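Local atomic coordinates of MDM10 isoform 1 (Saccharomyces cerevisiae, PDB entry 7BTX), a protein that belongs to the ERMES complex that tethers the endoplasmic reticulum to mitochondria and takes part in late assembly of the TOM complex in the mitochondrial outer membrane. Residues 22-25 with 26-29; 28-31 with 32-36; 160-163 with 164-167; 187-191 with 192-196. All blocks are in the same frame, centred on the assembly; numbering follows the deposited sequence.

The four local contacts fall into two pairs within a mitochondrial β-barrel. Contacts 1 and 2 follow each other on the N-terminal segment inside the barrel, share T28 and A29, and are joined by a probable hydrogen bond of 2.9 Å from R32 NH2 to E25 O. Contacts 3 and 4 are the turns of two hairpins whose inner strands, 165-174 and 179-189, are neighbours in the wall, with contact centres about 10 Å apart; Q166 N and Q187 O, 3.0 Å apart, probably bond between these strands. Contact 1 connects the two pairs, since N22 O packs 3.3 Å from L194 CB of contact 4. Contacts 2 and 3 lie farthest apart, about 28 Å between centres.

Contact 1. Residues 22-25 with 26-29; sequences NSYE and DITA
Y24 and I27 make a local apolar contact in the loop between helix 5-16 and helix 30-33, on the N-terminal segment that runs inside the barrel. The tyrosine ring meets the isoleucine obliquely, with Y24 CD1 3.6 Å from I27 CG2 and the CE1 corner resting beside I27 CD1. The isoleucine chain sets off anti to its backbone nitrogen (chi1 177°), which lets both CG2 and CD1 meet the CD1 and CE1 atoms of the ring. Beyond the ring, Y24 OH is hydrogen-bonded to T251 and S249 of strand 245-258, while I27 also touches L211, so the pair ties the loop to the wall.

The backbone turns sharply here. D26 N gives S23 O a weak hydrogen bond of 3.4 Å, and E25 N gives the same oxygen another weak one. E25 and D26 run side by side with carboxylate planes 61° apart; E25 OE2 and D26 OD1 are 4.3 Å apart, a pairing of like charges that is probably eased by the hydrogen bond between D26 OD1 and T20 OG1. S23 to E25, with Y24 at the centre, form an inverse gamma turn.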
ATOM      1  N   ASN D  22      -2.776  39.770  22.611  1.00 64.94           N
ATOM      2  CA  ASN D  22      -3.280  39.641  23.967  1.00 64.94           C
ATOM      3  C   ASN D  22      -3.953  38.302  24.234  1.00 64.94           C
ATOM      4  O   ASN D  22      -4.582  38.147  25.282  1.00 64.94           O
ATOM      5  CB  ASN D  22      -4.257  40.776  24.276  1.00 64.94           C
ATOM      6  CG  ASN D  22      -3.558  42.048  24.674  1.00 64.94           C
ATOM      7  OD1 ASN D  22      -3.537  43.020  23.918  1.00 64.94           O
ATOM      8  ND2 ASN D  22      -2.992  42.061  25.874  1.00 64.94           N
ATOM      9  N   SER D  23      -3.846  37.330  23.334  1.00 62.68           N
ATOM     10  CA  SER D  23      -4.504  36.048  23.545  1.00 62.68           C
ATOM     11  C   SER D  23      -3.613  35.139  24.375  1.00 62.68           C
ATOM     12  O   SER D  23      -2.384  35.237  24.308  1.00 62.68           O
ATOM     13  CB  SER D  23      -4.831  35.399  22.205  1.00 62.68           C
ATOM     14  OG  SER D  23      -5.565  34.202  22.387  1.00 62.68           O
ATOM     15  N   TYR D  24      -4.224  34.247  25.152  1.00 60.01           N
ATOM     16  CA  TYR D  24      -3.463  33.266  25.917  1.00 60.01           C
ATOM     17  C   TYR D  24      -3.250  32.002  25.090  1.00 60.01           C
ATOM     18  O   TYR D  24      -3.519  30.889  25.546  1.00 60.01           O
ATOM     19  CB  TYR D  24      -4.183  32.945  27.232  1.00 60.01           C
ATOM     20  CG  TYR D  24      -3.320  32.283  28.280  1.00 60.01           C
ATOM     21  CD1 TYR D  24      -2.292  32.975  28.893  1.00 60.01           C
ATOM     22  CD2 TYR D  24      -3.543  30.965  28.661  1.00 60.01           C
ATOM     23  CE1 TYR D  24      -1.503  32.371  29.846  1.00 60.01           C
ATOM     24  CE2 TYR D  24      -2.756  30.353  29.608  1.00 60.01           C
ATOM     25  CZ  TYR D  24      -1.741  31.059  30.198  1.00 60.01           C
ATOM     26  OH  TYR D  24      -0.959  30.448  31.147  1.00 60.01           O
ATOM     27  N   GLU D  25      -2.796  32.162  23.852  1.00 63.84           N
ATOM     28  CA  GLU D  25      -2.268  31.045  23.088  1.00 63.84           C
ATOM     29  C   GLU D  25      -1.081  31.563  22.298  1.00 63.84           C
ATOM     30  O   GLU D  25      -0.365  30.796  21.646  1.00 63.84           O
ATOM     31  CB  GLU D  25      -3.336  30.446  22.175  1.00 63.84           C
ATOM     32  CG  GLU D  25      -4.040  31.461  21.304  1.00 63.84           C
ATOM     33  CD  GLU D  25      -4.888  30.821  20.231  1.00 63.84           C
ATOM     34  OE1 GLU D  25      -4.881  29.577  20.129  1.00 63.84           O
ATOM     35  OE2 GLU D  25      -5.565  31.562  19.490  1.00 63.84           O
ATOM     36  N   ASP D  26      -0.868  32.875  22.372  1.00 61.95           N
ATOM     37  CA  ASP D  26       0.262  33.536  21.743  1.00 61.95           C
ATOM     38  C   ASP D  26       1.136  34.198  22.792  1.00 61.95           C
ATOM     39  O   ASP D  26       1.872  35.141  22.489  1.00 61.95           O
ATOM     40  CB  ASP D  26      -0.201  34.571  20.722  1.00 61.95           C
ATOM     41  CG  ASP D  26      -0.893  33.947  19.531  1.00 61.95           C
ATOM     42  OD1 ASP D  26      -2.129  34.081  19.426  1.00 61.95           O
ATOM     43  OD2 ASP D  26      -0.204  33.331  18.694  1.00 61.95           O
ATOM     44  N   ILE D  27       1.053  33.726  24.033  1.00 60.78           N
ATOM     45  CA  ILE D  27       1.846  34.280  25.123  1.00 60.78           C
ATOM     46  C   ILE D  27       3.224  33.629  25.085  1.00 60.78           C
ATOM     47  O   ILE D  27       4.244  34.306  25.239  1.00 60.78           O
ATOM     48  CB  ILE D  27       1.117  34.119  26.476  1.00 60.78           C
ATOM     49  CG1 ILE D  27       1.962  34.629  27.634  1.00 60.78           C
ATOM     50  CG2 ILE D  27       0.600  32.694  26.704  1.00 60.78           C
ATOM     51  CD1 ILE D  27       1.142  35.092  28.797  1.00 60.78           C
ATOM     52  N   THR D  28       3.267  32.321  24.852  1.00 61.57           N
ATOM     53  CA  THR D  28       4.491  31.638  24.450  1.00 61.57           C
ATOM     54  C   THR D  28       4.356  31.363  22.965  1.00 61.57           C
ATOM     55  O   THR D  28       3.968  30.268  22.564  1.00 61.57           O
ATOM     56  CB  THR D  28       4.679  30.336  25.217  1.00 61.57           C
ATOM     57  OG1 THR D  28       3.498  29.535  25.089  1.00 61.57           O
ATOM     58  CG2 THR D  28       4.929  30.609  26.684  1.00 61.57           C
ATOM     59  N   ALA D  29       4.654  32.355  22.137  1.00 59.12           N
ATOM     60  CA  ALA D  29       4.549  32.147  20.702  1.00 59.12           C
ATOM     61  C   ALA D  29       5.937  32.196  20.097  1.00 59.12           C
ATOM     62  O   ALA D  29       6.242  31.466  19.149  1.00 59.12           O
ATOM     63  CB  ALA D  29       3.642  33.191  20.060  1.00 59.12           C
TER

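Contact 2. Residues 28-31 with 32-36; sequences TATS and RTLLD
R32 folds back over the chain just before its own helix, crossing T28 at about a right angle. Its CB lies by A29 O. With CG beside the backbone nitrogen (chi1 -60°), the chain heads back toward T28, and CG comes 3.3 Å from T28 O; CD passes the same oxygen at a similar distance. A bend at chi3 (-44°) then lays the guanidinium flat over the backbone: T28 O sits over one face, and A29 CA lies 4.2 Å above the plane, over its centre. NE and NH1 approach T28 O with angles too poor for hydrogen bonds. The tip is satisfied farther along, where NH2 bonds to E25 O.

The turn beneath is the short helix 30-33, about one turn long, which follows the loop inside the barrel and rests against strands 280-284 and 292-297. The carbonyl just before it, A29 O, takes T33 N at 3.0 Å and T33 OG1 at 3.0 Å from opposite faces of its plane, with R32 N adding a weak bond. The threonine hydroxyl thus doubles the grip of the i to i-4 bond. One residue on, L34 N donates to T30 O at 3.3 Å. The T30 and L34 side chains lie side by side, T30 CG2 touching L34 CD1 at 3.7 Å, and L34 goes on to pack against C293. L35 CD1 lies 3.6 Å from S31 OG, while the leucine itself also touches C293 and K295.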
ATOM      1  N   THR D  28       3.267  32.321  24.852  1.00 61.57           N
ATOM      2  CA  THR D  28       4.491  31.638  24.450  1.00 61.57           C
ATOM      3  C   THR D  28       4.356  31.363  22.965  1.00 61.57           C
ATOM      4  O   THR D  28       3.968  30.268  22.564  1.00 61.57           O
ATOM      5  CB  THR D  28       4.679  30.336  25.217  1.00 61.57           C
ATOM      6  OG1 THR D  28       3.498  29.535  25.089  1.00 61.57           O
ATOM      7  CG2 THR D  28       4.929  30.609  26.684  1.00 61.57           C
ATOM      8  N   ALA D  29       4.654  32.355  22.137  1.00 59.12           N
ATOM      9  CA  ALA D  29       4.549  32.147  20.702  1.00 59.12           C
ATOM     10  C   ALA D  29       5.937  32.196  20.097  1.00 59.12           C
ATOM     11  O   ALA D  29       6.242  31.466  19.149  1.00 59.12           O
ATOM     12  CB  ALA D  29       3.642  33.191  20.060  1.00 59.12           C
ATOM     13  N   THR D  30       6.785  33.057  20.654  1.00 59.00           N
ATOM     14  CA  THR D  30       8.162  33.138  20.201  1.00 59.00           C
ATOM     15  C   THR D  30       8.971  31.944  20.696  1.00 59.00           C
ATOM     16  O   THR D  30       9.953  31.559  20.059  1.00 59.00           O
ATOM     17  CB  THR D  30       8.762  34.461  20.672  1.00 59.00           C
ATOM     18  OG1 THR D  30       7.820  35.508  20.425  1.00 59.00           O
ATOM     19  CG2 THR D  30       9.996  34.799  19.872  1.00 59.00           C
ATOM     20  N   SER D  31       8.552  31.324  21.795  1.00 59.28           N
ATOM     21  CA  SER D  31       9.155  30.091  22.279  1.00 59.28           C
ATOM     22  C   SER D  31       8.615  28.848  21.589  1.00 59.28           C
ATOM     23  O   SER D  31       9.056  27.744  21.917  1.00 59.28           O
ATOM     24  CB  SER D  31       8.931  29.953  23.783  1.00 59.28           C
ATOM     25  OG  SER D  31       9.052  28.604  24.190  1.00 59.28           O
ATOM     26  N   ARG D  32       7.656  28.985  20.680  1.00 59.73           N
ATOM     27  CA  ARG D  32       7.204  27.862  19.873  1.00 59.73           C
ATOM     28  C   ARG D  32       7.620  27.986  18.420  1.00 59.73           C
ATOM     29  O   ARG D  32       7.720  26.969  17.726  1.00 59.73           O
ATOM     30  CB  ARG D  32       5.682  27.724  19.949  1.00 59.73           C
ATOM     31  CG  ARG D  32       5.160  27.483  21.346  1.00 59.73           C
ATOM     32  CD  ARG D  32       3.712  27.030  21.324  1.00 59.73           C
ATOM     33  NE  ARG D  32       2.899  27.803  20.389  1.00 59.73           N
ATOM     34  CZ  ARG D  32       2.003  28.717  20.750  1.00 59.73           C
ATOM     35  NH1 ARG D  32       1.809  28.982  22.033  1.00 59.73           N
ATOM     36  NH2 ARG D  32       1.311  29.374  19.832  1.00 59.73           N
ATOM     37  N   THR D  33       7.863  29.203  17.953  1.00 58.72           N
ATOM     38  CA  THR D  33       8.376  29.451  16.618  1.00 58.72           C
ATOM     39  C   THR D  33       9.873  29.184  16.558  1.00 58.72           C
ATOM     40  O   THR D  33      10.377  28.657  15.560  1.00 58.72           O
ATOM     41  CB  THR D  33       8.050  30.895  16.219  1.00 58.72           C
ATOM     42  OG1 THR D  33       6.628  31.059  16.177  1.00 58.72           O
ATOM     43  CG2 THR D  33       8.617  31.256  14.858  1.00 58.72           C
ATOM     44  N   LEU D  34      10.587  29.477  17.642  1.00 56.62           N
ATOM     45  CA  LEU D  34      12.034  29.339  17.651  1.00 56.62           C
ATOM     46  C   LEU D  34      12.509  27.976  18.122  1.00 56.62           C
ATOM     47  O   LEU D  34      13.656  27.616  17.848  1.00 56.62           O
ATOM     48  CB  LEU D  34      12.655  30.435  18.517  1.00 56.62           C
ATOM     49  CG  LEU D  34      12.557  31.799  17.846  1.00 56.62           C
ATOM     50  CD1 LEU D  34      13.014  32.940  18.706  1.00 56.62           C
ATOM     51  CD2 LEU D  34      13.418  31.735  16.653  1.00 56.62           C
ATOM     52  N   LEU D  35      11.667  27.203  18.800  1.00 54.61           N
ATOM     53  CA  LEU D  35      12.119  25.952  19.390  1.00 54.61           C
ATOM     54  C   LEU D  35      11.434  24.738  18.793  1.00 54.61           C
ATOM     55  O   LEU D  35      12.103  23.756  18.456  1.00 54.61           O
ATOM     56  CB  LEU D  35      11.871  25.957  20.899  1.00 54.61           C
ATOM     57  CG  LEU D  35      12.365  27.132  21.730  1.00 54.61           C
ATOM     58  CD1 LEU D  35      12.041  26.856  23.159  1.00 54.61           C
ATOM     59  CD2 LEU D  35      13.814  27.398  21.562  1.00 54.61           C
ATOM     60  N   ASP D  36      10.110  24.773  18.661  1.00 54.95           N
ATOM     61  CA  ASP D  36       9.314  23.582  18.398  1.00 54.95           C
ATOM     62  C   ASP D  36       8.876  23.469  16.944  1.00 54.95           C
ATOM     63  O   ASP D  36       7.778  22.977  16.672  1.00 54.95           O
ATOM     64  CB  ASP D  36       8.094  23.561  19.314  1.00 54.95           C
ATOM     65  CG  ASP D  36       8.466  23.641  20.776  1.00 54.95           C
ATOM     66  OD1 ASP D  36       9.549  23.142  21.141  1.00 54.95           O
ATOM     67  OD2 ASP D  36       7.678  24.206  21.560  1.00 54.95           O
TER

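Contact 3. Residues 160-163 with 164-167; sequences RLSP and QTQF
S162 and T165 face each other across a tight β-hairpin turn, where strands 152-162 and 165-174 of the barrel wall are joined through P163 and Q164. They form an antiparallel hydrogen-bonded pair, although the bond from T165 N to S162 O is weak at 3.4 Å, as is that from L161 N to T165 O. Their side chains lie on the same face of the sheet, with S162 CB 3.7 Å from T165 CB.

T165 has its hydroxyl beside the backbone nitrogen (chi1 -66°), which brings OG1 to the preceding carbonyl, Q164 O, at 2.8 Å and sets the methyl CG2 beside L161 CB. A glycine here would probably leave Q164 O without that hydroxyl donor and open a gap beside the CB atoms of S162 and L161. L161 and F167 run side by side in the same direction, with L161 CD1 3.8 Å from F167 CB.

R160 is stretched out from its backbone nitrogen through to NE, all of its first three torsions being extended (chi1 -171°). Such length carries it alongside the turn: its CG passes T165 O, and Q166 CG packs 3.8 Å from R160 CA. Both R160 and Q166 touch W18 of the N-terminal segment. Farther out, NE makes a weak bond to S162 O. The arginine ends edge-on to the turn, where NH1 donates to P163 O at 2.8 Å (155°), the oxygen lying in the guanidinium plane while the nitrogen stands above the carbonyl plane.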
ATOM      1  N   ARG D 160     -17.806  38.186  14.319  1.00 50.12           N
ATOM      2  CA  ARG D 160     -17.471  39.288  15.219  1.00 50.12           C
ATOM      3  C   ARG D 160     -18.755  40.036  15.563  1.00 50.12           C
ATOM      4  O   ARG D 160     -19.254  40.875  14.814  1.00 50.12           O
ATOM      5  CB  ARG D 160     -16.424  40.211  14.621  1.00 50.12           C
ATOM      6  CG  ARG D 160     -15.933  41.198  15.658  1.00 50.12           C
ATOM      7  CD  ARG D 160     -14.673  41.902  15.258  1.00 50.12           C
ATOM      8  NE  ARG D 160     -14.258  42.849  16.285  1.00 50.12           N
ATOM      9  CZ  ARG D 160     -13.236  43.683  16.154  1.00 50.12           C
ATOM     10  NH1 ARG D 160     -12.927  44.519  17.132  1.00 50.12           N
ATOM     11  NH2 ARG D 160     -12.527  43.691  15.038  1.00 50.12           N
ATOM     12  N   LEU D 161     -19.284  39.725  16.744  1.00 49.65           N
ATOM     13  CA  LEU D 161     -20.627  40.118  17.144  1.00 49.65           C
ATOM     14  C   LEU D 161     -20.725  41.559  17.629  1.00 49.65           C
ATOM     15  O   LEU D 161     -21.829  42.100  17.738  1.00 49.65           O
ATOM     16  CB  LEU D 161     -21.117  39.181  18.242  1.00 49.65           C
ATOM     17  CG  LEU D 161     -21.086  37.704  17.874  1.00 49.65           C
ATOM     18  CD1 LEU D 161     -21.445  36.864  19.071  1.00 49.65           C
ATOM     19  CD2 LEU D 161     -22.046  37.449  16.740  1.00 49.65           C
ATOM     20  N   SER D 162     -19.587  42.184  17.908  1.00 53.38           N
ATOM     21  CA  SER D 162     -19.491  43.468  18.593  1.00 53.38           C
ATOM     22  C   SER D 162     -18.040  43.911  18.443  1.00 53.38           C
ATOM     23  O   SER D 162     -17.191  43.064  18.140  1.00 53.38           O
ATOM     24  CB  SER D 162     -19.918  43.300  20.059  1.00 53.38           C
ATOM     25  OG  SER D 162     -19.870  44.486  20.823  1.00 53.38           O
ATOM     26  N   PRO D 163     -17.690  45.187  18.613  1.00 55.13           N
ATOM     27  CA  PRO D 163     -16.273  45.585  18.512  1.00 55.13           C
ATOM     28  C   PRO D 163     -15.363  45.065  19.621  1.00 55.13           C
ATOM     29  O   PRO D 163     -14.149  45.272  19.526  1.00 55.13           O
ATOM     30  CB  PRO D 163     -16.361  47.116  18.572  1.00 55.13           C
ATOM     31  CG  PRO D 163     -17.657  47.403  19.206  1.00 55.13           C
ATOM     32  CD  PRO D 163     -18.556  46.377  18.638  1.00 55.13           C
ATOM     33  N   GLN D 164     -15.902  44.414  20.649  1.00 54.66           N
ATOM     34  CA  GLN D 164     -15.092  43.836  21.707  1.00 54.66           C
ATOM     35  C   GLN D 164     -15.614  42.456  22.072  1.00 54.66           C
ATOM     36  O   GLN D 164     -15.614  42.083  23.246  1.00 54.66           O
ATOM     37  CB  GLN D 164     -15.095  44.749  22.931  1.00 54.66           C
ATOM     38  CG  GLN D 164     -14.191  45.963  22.805  1.00 54.66           C
ATOM     39  CD  GLN D 164     -14.334  46.909  23.971  1.00 54.66           C
ATOM     40  OE1 GLN D 164     -15.050  46.627  24.929  1.00 54.66           O
ATOM     41  NE2 GLN D 164     -13.653  48.045  23.895  1.00 54.66           N
ATOM     42  N   THR D 165     -16.076  41.701  21.080  1.00 50.35           N
ATOM     43  CA  THR D 165     -16.705  40.400  21.276  1.00 50.35           C
ATOM     44  C   THR D 165     -16.617  39.626  19.969  1.00 50.35           C
ATOM     45  O   THR D 165     -16.822  40.191  18.894  1.00 50.35           O
ATOM     46  CB  THR D 165     -18.166  40.564  21.731  1.00 50.35           C
ATOM     47  OG1 THR D 165     -18.210  41.150  23.036  1.00 50.35           O
ATOM     48  CG2 THR D 165     -18.926  39.270  21.749  1.00 50.35           C
ATOM     49  N   GLN D 166     -16.288  38.339  20.065  1.00 45.00           N
ATOM     50  CA  GLN D 166     -16.219  37.489  18.890  1.00 45.00           C
ATOM     51  C   GLN D 166     -16.706  36.100  19.256  1.00 45.00           C
ATOM     52  O   GLN D 166     -16.565  35.664  20.397  1.00 45.00           O
ATOM     53  CB  GLN D 166     -14.798  37.422  18.345  1.00 45.00           C
ATOM     54  CG  GLN D 166     -14.721  37.232  16.865  1.00 45.00           C
ATOM     55  CD  GLN D 166     -13.309  37.083  16.394  1.00 45.00           C
ATOM     56  OE1 GLN D 166     -12.640  36.112  16.727  1.00 45.00           O
ATOM     57  NE2 GLN D 166     -12.839  38.045  15.618  1.00 45.00           N
ATOM     58  N   PHE D 167     -17.283  35.412  18.281  1.00 40.99           N
ATOM     59  CA  PHE D 167     -17.723  34.036  18.445  1.00 40.99           C
ATOM     60  C   PHE D 167     -17.022  33.184  17.404  1.00 40.99           C
ATOM     61  O   PHE D 167     -16.738  33.654  16.303  1.00 40.99           O
ATOM     62  CB  PHE D 167     -19.239  33.912  18.302  1.00 40.99           C
ATOM     63  CG  PHE D 167     -19.747  32.507  18.427  1.00 40.99           C
ATOM     64  CD1 PHE D 167     -19.736  31.859  19.648  1.00 40.99           C
ATOM     65  CD2 PHE D 167     -20.225  31.828  17.319  1.00 40.99           C
ATOM     66  CE1 PHE D 167     -20.194  30.564  19.765  1.00 40.99           C
ATOM     67  CE2 PHE D 167     -20.686  30.533  17.429  1.00 40.99           C
ATOM     68  CZ  PHE D 167     -20.670  29.902  18.655  1.00 40.99           C
TER

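Contact 4. Residues 187-191 with 192-196; sequences QRDSH and RNLQE
Q187 and E196 lie side by side and point the same way, opposite each other in an antiparallel non-hydrogen-bonded pair of the β-hairpin formed by strands 179-189 and 194-199. Amide and carboxylate planes are 31° apart. Q187 CB touches E196 CG at 3.8 Å, and farther out Q187 OE1 comes 3.2 Å from E196 OE2; both are acceptors, so neither holds the other. Their polar partners lie outside: Q187 NE2 bonds to Y13 of helix 5-16, and E196 makes a salt bridge with R209 on the next strand. An alanine in place of E196 would probably leave R209 without its charged mate and expose the flank of Q187 to a gap.

R188 and Q195 also run alongside each other, but are turned steeply, guanidinium against amide by 69°, and Q195 OE1 sits over one face of the R188 guanidinium, 3.4 Å from R188 NH2, at an angle too poor for a hydrogen bond; the backbones are joined instead by R188 N and Q195 O at 3.0 Å. D189 and L194 meet at a slant, with D189 OD1 beside L194 CD1.

Nearer the turn, S190 N donates to N193 O at 2.8 Å, and the S190 hydroxyl oxygen accepts a weak bond from R192 N. R192 doubles back through bends at chi2 and chi3, which swing its NE round to H191 O at 2.7 Å, with that oxygen at the guanidinium edge, near its plane.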
ATOM      1  N   GLN D 187     -15.214  35.050  23.077  1.00 46.08           N
ATOM      2  CA  GLN D 187     -14.058  35.807  23.548  1.00 46.08           C
ATOM      3  C   GLN D 187     -14.361  37.295  23.568  1.00 46.08           C
ATOM      4  O   GLN D 187     -14.689  37.880  22.535  1.00 46.08           O
ATOM      5  CB  GLN D 187     -12.834  35.505  22.682  1.00 46.08           C
ATOM      6  CG  GLN D 187     -13.119  35.374  21.207  1.00 46.08           C
ATOM      7  CD  GLN D 187     -11.969  34.771  20.445  1.00 46.08           C
ATOM      8  OE1 GLN D 187     -10.893  34.560  20.995  1.00 46.08           O
ATOM      9  NE2 GLN D 187     -12.194  34.473  19.175  1.00 46.08           N
ATOM     10  N   ARG D 188     -14.236  37.907  24.746  1.00 52.88           N
ATOM     11  CA  ARG D 188     -14.507  39.331  24.922  1.00 52.88           C
ATOM     12  C   ARG D 188     -13.183  40.069  25.079  1.00 52.88           C
ATOM     13  O   ARG D 188     -12.519  40.005  26.108  1.00 52.88           O
ATOM     14  CB  ARG D 188     -15.419  39.564  26.119  1.00 52.88           C
ATOM     15  CG  ARG D 188     -15.654  41.039  26.416  1.00 52.88           C
ATOM     16  CD  ARG D 188     -16.924  41.274  27.212  1.00 52.88           C
ATOM     17  NE  ARG D 188     -16.690  41.221  28.650  1.00 52.88           N
ATOM     18  CZ  ARG D 188     -17.305  40.383  29.476  1.00 52.88           C
ATOM     19  NH1 ARG D 188     -18.199  39.524  29.004  1.00 52.88           N
ATOM     20  NH2 ARG D 188     -17.031  40.406  30.773  1.00 52.88           N
ATOM     21  N   ASP D 189     -12.807  40.790  24.032  1.00 57.77           N
ATOM     22  CA  ASP D 189     -11.595  41.591  24.077  1.00 57.77           C
ATOM     23  C   ASP D 189     -11.833  42.879  24.847  1.00 57.77           C
ATOM     24  O   ASP D 189     -12.967  43.335  24.994  1.00 57.77           O
ATOM     25  CB  ASP D 189     -11.125  41.926  22.665  1.00 57.77           C
ATOM     26  CG  ASP D 189      -9.677  42.355  22.612  1.00 57.77           C
ATOM     27  OD1 ASP D 189      -8.962  42.125  23.604  1.00 57.77           O
ATOM     28  OD2 ASP D 189      -9.256  42.931  21.588  1.00 57.77           O
ATOM     29  N   SER D 190     -10.751  43.444  25.365  1.00 61.34           N
ATOM     30  CA  SER D 190     -10.714  44.804  25.879  1.00 61.34           C
ATOM     31  C   SER D 190      -9.340  45.354  25.532  1.00 61.34           C
ATOM     32  O   SER D 190      -8.643  44.779  24.692  1.00 61.34           O
ATOM     33  CB  SER D 190     -10.976  44.841  27.382  1.00 61.34           C
ATOM     34  OG  SER D 190     -10.568  46.079  27.930  1.00 61.34           O
ATOM     35  N   HIS D 191      -8.933  46.462  26.138  1.00 68.17           N
ATOM     36  CA  HIS D 191      -7.552  46.887  25.969  1.00 68.17           C
ATOM     37  C   HIS D 191      -6.695  46.605  27.195  1.00 68.17           C
ATOM     38  O   HIS D 191      -5.516  46.977  27.209  1.00 68.17           O
ATOM     39  CB  HIS D 191      -7.496  48.369  25.592  1.00 68.17           C
ATOM     40  CG  HIS D 191      -8.156  48.673  24.281  1.00 68.17           C
ATOM     41  ND1 HIS D 191      -9.361  49.337  24.187  1.00 68.17           N
ATOM     42  CD2 HIS D 191      -7.789  48.381  23.011  1.00 68.17           C
ATOM     43  CE1 HIS D 191      -9.702  49.449  22.915  1.00 68.17           C
ATOM     44  NE2 HIS D 191      -8.764  48.878  22.181  1.00 68.17           N
ATOM     45  N   ARG D 192      -7.259  45.952  28.217  1.00 65.82           N
ATOM     46  CA  ARG D 192      -6.496  45.426  29.346  1.00 65.82           C
ATOM     47  C   ARG D 192      -6.811  43.957  29.614  1.00 65.82           C
ATOM     48  O   ARG D 192      -6.311  43.396  30.590  1.00 65.82           O
ATOM     49  CB  ARG D 192      -6.754  46.243  30.615  1.00 65.82           C
ATOM     50  CG  ARG D 192      -6.566  47.749  30.490  1.00 65.82           C
ATOM     51  CD  ARG D 192      -5.107  48.159  30.583  1.00 65.82           C
ATOM     52  NE  ARG D 192      -4.508  48.333  29.264  1.00 65.82           N
ATOM     53  CZ  ARG D 192      -3.305  48.857  29.052  1.00 65.82           C
ATOM     54  NH1 ARG D 192      -2.842  48.976  27.816  1.00 65.82           N
ATOM     55  NH2 ARG D 192      -2.570  49.272  30.074  1.00 65.82           N
ATOM     56  N   ASN D 193      -7.612  43.319  28.764  1.00 60.07           N
ATOM     57  CA  ASN D 193      -8.047  41.941  28.959  1.00 60.07           C
ATOM     58  C   ASN D 193      -8.387  41.328  27.612  1.00 60.07           C
ATOM     59  O   ASN D 193      -8.736  42.034  26.667  1.00 60.07           O
ATOM     60  CB  ASN D 193      -9.282  41.838  29.860  1.00 60.07           C
ATOM     61  CG  ASN D 193      -8.961  41.989  31.323  1.00 60.07           C
ATOM     62  OD1 ASN D 193      -8.023  41.382  31.827  1.00 60.07           O
ATOM     63  ND2 ASN D 193      -9.737  42.808  32.016  1.00 60.07           N
ATOM     64  N   LEU D 194      -8.243  40.008  27.520  1.00 55.70           N
ATOM     65  CA  LEU D 194      -8.777  39.243  26.402  1.00 55.70           C
ATOM     66  C   LEU D 194      -9.348  37.938  26.962  1.00 55.70           C
ATOM     67  O   LEU D 194      -8.833  36.856  26.709  1.00 55.70           O
ATOM     68  CB  LEU D 194      -7.746  39.017  25.298  1.00 55.70           C
ATOM     69  CG  LEU D 194      -8.300  38.771  23.878  1.00 55.70           C
ATOM     70  CD1 LEU D 194      -7.344  39.321  22.835  1.00 55.70           C
ATOM     71  CD2 LEU D 194      -8.617  37.323  23.542  1.00 55.70           C
ATOM     72  N   GLN D 195     -10.319  38.055  27.868  1.00 51.18           N
ATOM     73  CA  GLN D 195     -11.018  36.889  28.400  1.00 51.18           C
ATOM     74  C   GLN D 195     -11.650  36.058  27.291  1.00 51.18           C
ATOM     75  O   GLN D 195     -12.019  36.577  26.238  1.00 51.18           O
ATOM     76  CB  GLN D 195     -12.105  37.322  29.380  1.00 51.18           C
ATOM     77  CG  GLN D 195     -11.650  38.279  30.444  1.00 51.18           C
ATOM     78  CD  GLN D 195     -12.807  38.944  31.139  1.00 51.18           C
ATOM     79  OE1 GLN D 195     -13.935  38.905  30.659  1.00 51.18           O
ATOM     80  NE2 GLN D 195     -12.538  39.557  32.281  1.00 51.18           N
ATOM     81  N   GLU D 196     -11.779  34.760  27.537  1.00 47.02           N
ATOM     82  CA  GLU D 196     -12.227  33.833  26.511  1.00 47.02           C
ATOM     83  C   GLU D 196     -12.881  32.637  27.172  1.00 47.02           C
ATOM     84  O   GLU D 196     -12.354  32.111  28.147  1.00 47.02           O
ATOM     85  CB  GLU D 196     -11.056  33.374  25.648  1.00 47.02           C
ATOM     86  CG  GLU D 196     -11.447  32.500  24.492  1.00 47.02           C
ATOM     87  CD  GLU D 196     -10.313  32.286  23.528  1.00 47.02           C
ATOM     88  OE1 GLU D 196      -9.180  32.704  23.843  1.00 47.02           O
ATOM     89  OE2 GLU D 196     -10.552  31.703  22.453  1.00 47.02           O
TER